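Local coordinates for zinc transport protein ZntB (Vibrio parahaemolyticus RIMD 2210633, PDB 3CK6) that probably takes up zinc across the inner membrane together with protons, as a homopentamer of the CorA metal ion transporter family, at residues N166-S169 with T170-H173; T155-E158 with T159-F163; A234-Q237 with D238-H242. The protein carries 1 engineered substitution. All blocks are in the same frame, centred on the assembly; numbering follows the deposited sequence.

Interaction 1: N166-S169 with T170-H173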
loop_
_atom_site.group_PDB
_atom_site.type_symbol
_atom_site.label_atom_id
_atom_site.label_comp_id
_atom_site.label_asym_id
_atom_site.label_seq_id
_atom_site.Cartn_x
_atom_site.Cartn_y
_atom_site.Cartn_z
ATOM N N ASN E 166 17.036 32.312 7.282
ATOM C CA ASN E 166 17.799 33.362 7.962
ATOM C C ASN E 166 16.931 34.491 8.523
ATOM O O ASN E 166 17.441 35.474 9.074
ATOM C CB ASN E 166 18.875 33.905 7.027
ATOM C CG ASN E 166 19.956 32.883 6.745
ATOM O OD1 ASN E 166 20.814 32.626 7.593
ATOM N ND2 ASN E 166 19.913 32.284 5.559
ATOM N N ASP E 167 15.616 34.326 8.401
ATOM C CA ASP E 167 14.670 35.330 8.853
ATOM C C ASP E 167 13.604 34.659 9.709
ATOM O O ASP E 167 12.617 34.136 9.183
ATOM C CB ASP E 167 14.045 36.022 7.640
ATOM C CG ASP E 167 13.205 37.230 8.007
ATOM O OD1 ASP E 167 12.924 37.462 9.207
ATOM O OD2 ASP E 167 12.815 37.956 7.068
ATOM N N GLU E 168 13.815 34.682 11.025
ATOM C CA GLU E 168 12.925 34.023 11.990
ATOM C C GLU E 168 11.461 34.482 11.925
ATOM O O GLU E 168 10.547 33.729 12.286
ATOM C CB GLU E 168 13.485 34.164 13.406
ATOM C CG GLU E 168 14.800 33.411 13.599
ATOM C CD GLU E 168 15.455 33.686 14.928
ATOM O OE1 GLU E 168 14.853 33.355 15.973
ATOM O OE2 GLU E 168 16.583 34.225 14.932
ATOM N N SER E 169 11.247 35.703 11.432
ATOM C CA SER E 169 9.900 36.241 11.230
ATOM C C SER E 169 9.083 35.459 10.184
ATOM O O SER E 169 7.857 35.567 10.161
ATOM C CB SER E 169 9.955 37.729 10.856
ATOM O OG SER E 169 10.256 37.908 9.476
ATOM N N THR E 170 9.759 34.681 9.331
ATOM C CA THR E 170 9.086 33.887 8.280
ATOM C C THR E 170 8.719 32.449 8.707
ATOM O O THR E 170 8.180 31.675 7.907
ATOM C CB THR E 170 9.901 33.848 6.942
ATOM O OG1 THR E 170 10.983 32.911 7.036
ATOM C CG2 THR E 170 10.437 35.232 6.567
ATOM N N TYR E 171 8.991 32.111 9.966
ATOM C CA TYR E 171 8.864 30.742 10.465
ATOM C C TYR E 171 7.412 30.380 10.797
ATOM O O TYR E 171 7.102 30.039 11.940
ATOM C CB TYR E 171 9.730 30.555 11.721
ATOM C CG TYR E 171 11.237 30.458 11.520
ATOM C CD1 TYR E 171 11.855 30.879 10.337
ATOM C CD2 TYR E 171 12.049 29.973 12.546
ATOM C CE1 TYR E 171 13.253 30.793 10.177
ATOM C CE2 TYR E 171 13.428 29.884 12.401
ATOM C CZ TYR E 171 14.026 30.296 11.219
ATOM O OH TYR E 171 15.396 30.201 11.097
ATOM N N ASN E 172 6.529 30.435 9.800
ATOM C CA ASN E 172 5.109 30.134 10.015
ATOM C C ASN E 172 4.743 28.707 9.603
ATOM O O ASN E 172 3.582 28.414 9.299
ATOM C CB ASN E 172 4.228 31.141 9.272
ATOM C CG ASN E 172 4.563 32.573 9.615
ATOM O OD1 ASN E 172 4.528 32.977 10.780
ATOM N ND2 ASN E 172 4.903 33.350 8.597
ATOM N N HIS E 173 5.744 27.830 9.612
ATOM C CA HIS E 173 5.603 26.466 9.105
ATOM C C HIS E 173 4.822 25.549 10.035
ATOM O O HIS E 173 4.243 24.555 9.584
ATOM C CB HIS E 173 6.977 25.864 8.803
ATOM C CG HIS E 173 7.952 25.988 9.930
ATOM N ND1 HIS E 173 8.129 24.997 10.871
ATOM C CD2 HIS E 173 8.798 26.988 10.272
ATOM C CE1 HIS E 173 9.049 25.378 11.741
ATOM N NE2 HIS E 173 9.467 26.582 11.400
#

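Interaction 2: T155-E158 with T159-F163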
loop_
_atom_site.group_PDB
_atom_site.type_symbol
_atom_site.label_atom_id
_atom_site.label_comp_id
_atom_site.label_asym_id
_atom_site.label_seq_id
_atom_site.Cartn_x
_atom_site.Cartn_y
_atom_site.Cartn_z
ATOM N N THR E 155 -3.084 30.334 -0.489
ATOM C CA THR E 155 -2.674 31.145 0.659
ATOM C C THR E 155 -1.598 30.408 1.443
ATOM O O THR E 155 -0.718 31.023 2.035
ATOM C CB THR E 155 -3.856 31.495 1.605
ATOM O OG1 THR E 155 -4.273 30.331 2.334
ATOM C CG2 THR E 155 -5.026 32.065 0.837
ATOM N N ILE E 156 -1.685 29.079 1.456
ATOM C CA ILE E 156 -0.672 28.264 2.134
ATOM C C ILE E 156 0.629 28.292 1.331
ATOM O O ILE E 156 1.723 28.471 1.890
ATOM C CB ILE E 156 -1.170 26.820 2.417
ATOM C CG1 ILE E 156 -2.262 26.862 3.503
ATOM C CG2 ILE E 156 0.002 25.911 2.844
ATOM C CD1 ILE E 156 -3.085 25.588 3.650
ATOM N N GLU E 157 0.499 28.161 0.014
ATOM C CA GLU E 157 1.644 28.299 -0.884
ATOM C C GLU E 157 2.405 29.622 -0.655
ATOM O O GLU E 157 3.638 29.623 -0.600
ATOM C CB GLU E 157 1.205 28.163 -2.343
ATOM C CG GLU E 157 2.347 28.395 -3.334
ATOM C CD GLU E 157 1.920 28.189 -4.762
ATOM O OE1 GLU E 157 2.745 27.662 -5.538
ATOM O OE2 GLU E 157 0.761 28.540 -5.107
ATOM N N GLU E 158 1.667 30.725 -0.503
ATOM C CA GLU E 158 2.245 32.051 -0.178
ATOM C C GLU E 158 3.122 32.029 1.069
ATOM O O GLU E 158 4.212 32.611 1.096
ATOM C CB GLU E 158 1.139 33.081 0.072
ATOM C CG GLU E 158 0.361 33.541 -1.146
ATOM C CD GLU E 158 0.035 35.025 -1.077
ATOM O OE1 GLU E 158 0.704 35.745 -0.294
ATOM O OE2 GLU E 158 -0.884 35.468 -1.808
ATOM N N THR E 159 2.610 31.390 2.115
ATOM C CA THR E 159 3.329 31.222 3.367
ATOM C C THR E 159 4.630 30.468 3.096
ATOM O O THR E 159 5.709 30.919 3.505
ATOM C CB THR E 159 2.452 30.479 4.411
ATOM O OG1 THR E 159 1.307 31.280 4.712
ATOM C CG2 THR E 159 3.210 30.202 5.709
ATOM N N LEU E 160 4.513 29.351 2.380
ATOM C CA LEU E 160 5.634 28.455 2.068
ATOM C C LEU E 160 6.730 29.127 1.240
ATOM O O LEU E 160 7.910 29.080 1.612
ATOM C CB LEU E 160 5.128 27.168 1.377
ATOM C CG LEU E 160 4.760 25.942 2.237
ATOM C CD1 LEU E 160 3.992 26.312 3.497
ATOM C CD2 LEU E 160 3.990 24.904 1.434
ATOM N N ASN E 161 6.337 29.767 0.139
ATOM C CA ASN E 161 7.290 30.460 -0.736
ATOM C C ASN E 161 8.090 31.540 -0.007
ATOM O O ASN E 161 9.180 31.913 -0.450
ATOM C CB ASN E 161 6.592 31.070 -1.957
ATOM C CG ASN E 161 6.080 30.019 -2.953
ATOM O OD1 ASN E 161 6.398 28.825 -2.864
ATOM N ND2 ASN E 161 5.291 30.476 -3.921
ATOM N N GLU E 162 7.551 32.023 1.110
ATOM C CA GLU E 162 8.191 33.083 1.885
ATOM C C GLU E 162 9.084 32.569 3.027
ATOM O O GLU E 162 9.714 33.374 3.728
ATOM C CB GLU E 162 7.151 34.098 2.381
ATOM C CG GLU E 162 6.528 34.910 1.234
ATOM C CD GLU E 162 5.452 35.896 1.676
ATOM O OE1 GLU E 162 5.376 36.989 1.066
ATOM O OE2 GLU E 162 4.678 35.581 2.612
ATOM N N PHE E 163 9.149 31.241 3.201
ATOM C CA PHE E 163 10.082 30.635 4.168
ATOM C C PHE E 163 11.497 31.055 3.827
ATOM O O PHE E 163 11.964 30.846 2.704
ATOM C CB PHE E 163 10.036 29.100 4.167
ATOM C CG PHE E 163 8.794 28.507 4.778
ATOM C CD1 PHE E 163 8.014 29.233 5.682
ATOM C CD2 PHE E 163 8.418 27.193 4.466
ATOM C CE1 PHE E 163 6.862 28.670 6.248
ATOM C CE2 PHE E 163 7.268 26.622 5.024
ATOM C CZ PHE E 163 6.491 27.365 5.913
#

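Interaction 3: A234-Q237 with D238-H242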
loop_
_atom_site.group_PDB
_atom_site.type_symbol
_atom_site.label_atom_id
_atom_site.label_comp_id
_atom_site.label_asym_id
_atom_site.label_seq_id
_atom_site.Cartn_x
_atom_site.Cartn_y
_atom_site.Cartn_z
ATOM N N ALA E 234 8.351 19.894 6.010
ATOM C CA ALA E 234 9.375 18.988 6.552
ATOM C C ALA E 234 10.802 19.400 6.168
ATOM O O ALA E 234 11.729 19.328 6.997
ATOM C CB ALA E 234 9.087 17.541 6.132
ATOM N N LEU E 235 10.979 19.860 4.929
ATOM C CA LEU E 235 12.288 20.299 4.458
ATOM C C LEU E 235 12.718 21.615 5.100
ATOM O O LEU E 235 13.898 21.787 5.423
ATOM C CB LEU E 235 12.340 20.401 2.925
ATOM C CG LEU E 235 13.629 20.894 2.233
ATOM C CD1 LEU E 235 14.888 20.187 2.704
ATOM C CD2 LEU E 235 13.467 20.679 0.742
ATOM N N PHE E 236 11.780 22.545 5.268
ATOM C CA PHE E 236 12.105 23.791 5.952
ATOM C C PHE E 236 12.475 23.544 7.417
ATOM O O PHE E 236 13.323 24.241 7.959
ATOM C CB PHE E 236 10.999 24.842 5.815
ATOM C CG PHE E 236 11.406 26.210 6.310
ATOM C CD1 PHE E 236 12.526 26.861 5.773
ATOM C CD2 PHE E 236 10.683 26.849 7.321
ATOM C CE1 PHE E 236 12.914 28.116 6.239
ATOM C CE2 PHE E 236 11.062 28.116 7.787
ATOM C CZ PHE E 236 12.178 28.745 7.251
ATOM N N GLN E 237 11.857 22.534 8.035
ATOM C CA GLN E 237 12.232 22.081 9.384
ATOM C C GLN E 237 13.664 21.540 9.440
ATOM O O GLN E 237 14.407 21.817 10.400
ATOM C CB GLN E 237 11.224 21.058 9.917
ATOM C CG GLN E 237 9.873 21.686 10.268
ATOM C CD GLN E 237 8.812 20.675 10.693
ATOM O OE1 GLN E 237 8.139 20.853 11.720
ATOM N NE2 GLN E 237 8.658 19.608 9.910
ATOM N N ASP E 238 14.059 20.792 8.408
ATOM C CA ASP E 238 15.457 20.357 8.241
ATOM C C ASP E 238 16.405 21.536 8.015
ATOM O O ASP E 238 17.527 21.527 8.518
ATOM C CB ASP E 238 15.611 19.355 7.083
ATOM C CG ASP E 238 14.983 17.997 7.379
ATOM O OD1 ASP E 238 14.862 17.192 6.429
ATOM O OD2 ASP E 238 14.596 17.729 8.538
ATOM N N GLU E 239 15.958 22.529 7.244
ATOM C CA GLU E 239 16.730 23.757 7.000
ATOM C C GLU E 239 17.080 24.488 8.296
ATOM O O GLU E 239 18.248 24.830 8.536
ATOM C CB GLU E 239 15.958 24.702 6.078
ATOM C CG GLU E 239 16.569 24.893 4.713
ATOM C CD GLU E 239 15.969 26.069 3.959
ATOM O OE1 GLU E 239 14.817 25.957 3.480
ATOM O OE2 GLU E 239 16.656 27.103 3.829
ATOM N N ILE E 240 16.055 24.719 9.116
ATOM C CA ILE E 240 16.196 25.370 10.422
ATOM C C ILE E 240 17.134 24.596 11.348
ATOM O O ILE E 240 18.056 25.174 11.920
ATOM C CB ILE E 240 14.818 25.558 11.102
ATOM C CG1 ILE E 240 13.980 26.572 10.327
ATOM C CG2 ILE E 240 14.977 25.994 12.586
ATOM C CD1 ILE E 240 12.507 26.557 10.683
ATOM N N LYS E 241 16.895 23.293 11.479
ATOM C CA LYS E 241 17.657 22.436 12.386
ATOM C C LYS E 241 19.149 22.453 12.052
ATOM O O LYS E 241 19.994 22.587 12.949
ATOM C CB LYS E 241 17.110 21.010 12.335
ATOM C CG LYS E 241 16.864 20.365 13.696
ATOM C CD LYS E 241 18.044 19.506 14.154
ATOM C CE LYS E 241 17.628 18.488 15.229
ATOM N NZ LYS E 241 16.788 17.363 14.680
ATOM N N HIS E 242 19.454 22.344 10.761
ATOM C CA HIS E 242 20.821 22.408 10.247
ATOM C C HIS E 242 21.459 23.774 10.532
ATOM O O HIS E 242 22.553 23.849 11.090
ATOM C CB HIS E 242 20.821 22.119 8.742
ATOM C CG HIS E 242 22.149 21.683 8.203
ATOM N ND1 HIS E 242 23.011 22.543 7.556
ATOM C CD2 HIS E 242 22.754 20.471 8.199
ATOM C CE1 HIS E 242 24.091 21.883 7.179
ATOM N NE2 HIS E 242 23.961 20.624 7.558
#

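Interaction 1: N166-S169 with T170-H173
The ring of Tyr-171 lies beneath Glu-168, whose CA stands 3.7 Å from the ring centroid and 12° off the normal, a CH-pi contact over the face. Thr-170 OG1 lies in the ring plane, at the edge. Tyr-171 CG points away from its carbonyl carbon (chi1 -74°), which swings the ring back under Glu-168; Glu-168 CG then comes within 4.0 Å of Tyr-171 CE2. The backbone closes this turn. Thr-170 N donates to Asp-167 O at 2.9 Å, and Tyr-171 N to Glu-168 O at 3.2 Å, two successive i to i+3 bonds, the pattern of a 3-10 turn. Asp-167 also forms an Asx turn: its OD1 accepts from Ser-169 N and, at 2.7 Å, from Ser-169 OG, both on one face of the carboxylate. Thr-170 CG2 packs 3.7 Å from Asp-167 OD2, while Thr-170 OG1 is bonded to Asp-164 N. The turn is held by its main-chain bonds together with its own side chains. It joins helix 134-161 to helix 173-199, with Tyr-171 OH bonded to Val-165 O and the Tyr-171 ring set against Phe-236 and Ile-240 of helix 209-246.

Interaction 2: T155-E158 with T159-F163
Leu-160 and Ile-156, one helical turn apart, lie side by side and point the same way from the last turns of helix 134-161. Traced outward, Leu-160 CB sits 3.5 Å from Glu-157 O, and Leu-160 CG is 4.0 Å from Ile-156 O. The CD1 branch of Leu-160 turns back along the helix and lies 3.5 Å from Ile-156 O and 4.1 Å from Ile-156 CG2. Ile-156 CG1 lies beside the backbone N (chi1 -70°), which leaves CG2 anti to that N and facing Leu-160. Both side chains are buried: Leu-160 also packs on Tyr-229 and Val-233 of helix 209-246, and each touches helix 173-199, Ile-156 at Ala-179 and Leu-160 at Ala-176. Glu-157 and Asn-161 cross at a slant, Glu-157 CG 3.7 Å from Asn-161 ND2, with carboxylate and amide planes 56° apart. In the main chain, Asn-161 N bonds to Glu-157 O at 2.8 Å and nearly straight (174°), whereas Glu-162 N reaches Glu-158 O only weakly, at 3.4 Å. Chemically the segment is two-faced: apolar Ile-156 and Leu-160 turn to the other helices, exposed Glu-158 and Glu-162 lie on the outer side, and Glu-157 is intermediate, touching Tyr-229. On that outer side Glu-158 OE1 and Glu-162 OE2 stand 4.9 Å apart, like charges close to the carbonyl end of the helix, which would probably disfavour them slightly.

Interaction 3: A234-Q237 with D238-H242
Glu-239 N donates to Leu-235 O at 2.8 Å, the shortest of four successive i to i+4 bonds across this part of helix 209-246. The long alpha helix is the element that, in CorA-type transporters, runs along the cytoplasmic funnel toward the membrane. The side chains put two kinds of contact on one aromatic ring. Phe-236 CG is anti to its own backbone N (chi1 -170°), an orientation that leans the ring forward along the helix, toward Ile-240. Ile-240 CG1 comes over one face in a CH-pi contact, 4.3 Å from the Phe-236 centroid and 15° off the ring normal, and Ile-240 CD1 reaches Phe-236 CE2 at 3.6 Å. The ring edge is used as well: Glu-239 OE1 lies in the ring plane 3.4 Å from Phe-236 CD1, its carboxylate turned 78° against the ring, a placement that would suit the slightly positive rim of an aromatic. Phe-163 stacks on the opposite face of Phe-236, which also meets the rings of Tyr-171 and His-173. Two carboxylates face one neighbouring subunit: Glu-239 OE1 makes a long, weak ion pair with its Lys-178 NZ, and Asp-238 OD1 a weak hydrogen bond with its Gln-237 NE2. The helix thus shares its surface between its own chain and the pentamer interface. Close to the backbone the fit is snug, Ile-240 CG1 resting 3.4 Å from Phe-236 O.

From the N terminus, the chain meets interaction 2 first, in the last turns of helix 134-161, then interaction 1 in the link to helix 173-199, and finally interaction 3 well along helix 209-246. The three follow in series; none nests within or crosses another, and each is local, so the only loop closed is the short turn of interaction 1. Space brings them together. Thr-170 of interaction 1 packs on Glu-162 and Phe-163 of interaction 2, and His-173 touches Phe-163, Phe-236 and Ile-240. Phe-236 of interaction 3 also meets Phe-163, so this aromatic group joins the helical hairpin's turn to the long helix of the funnel.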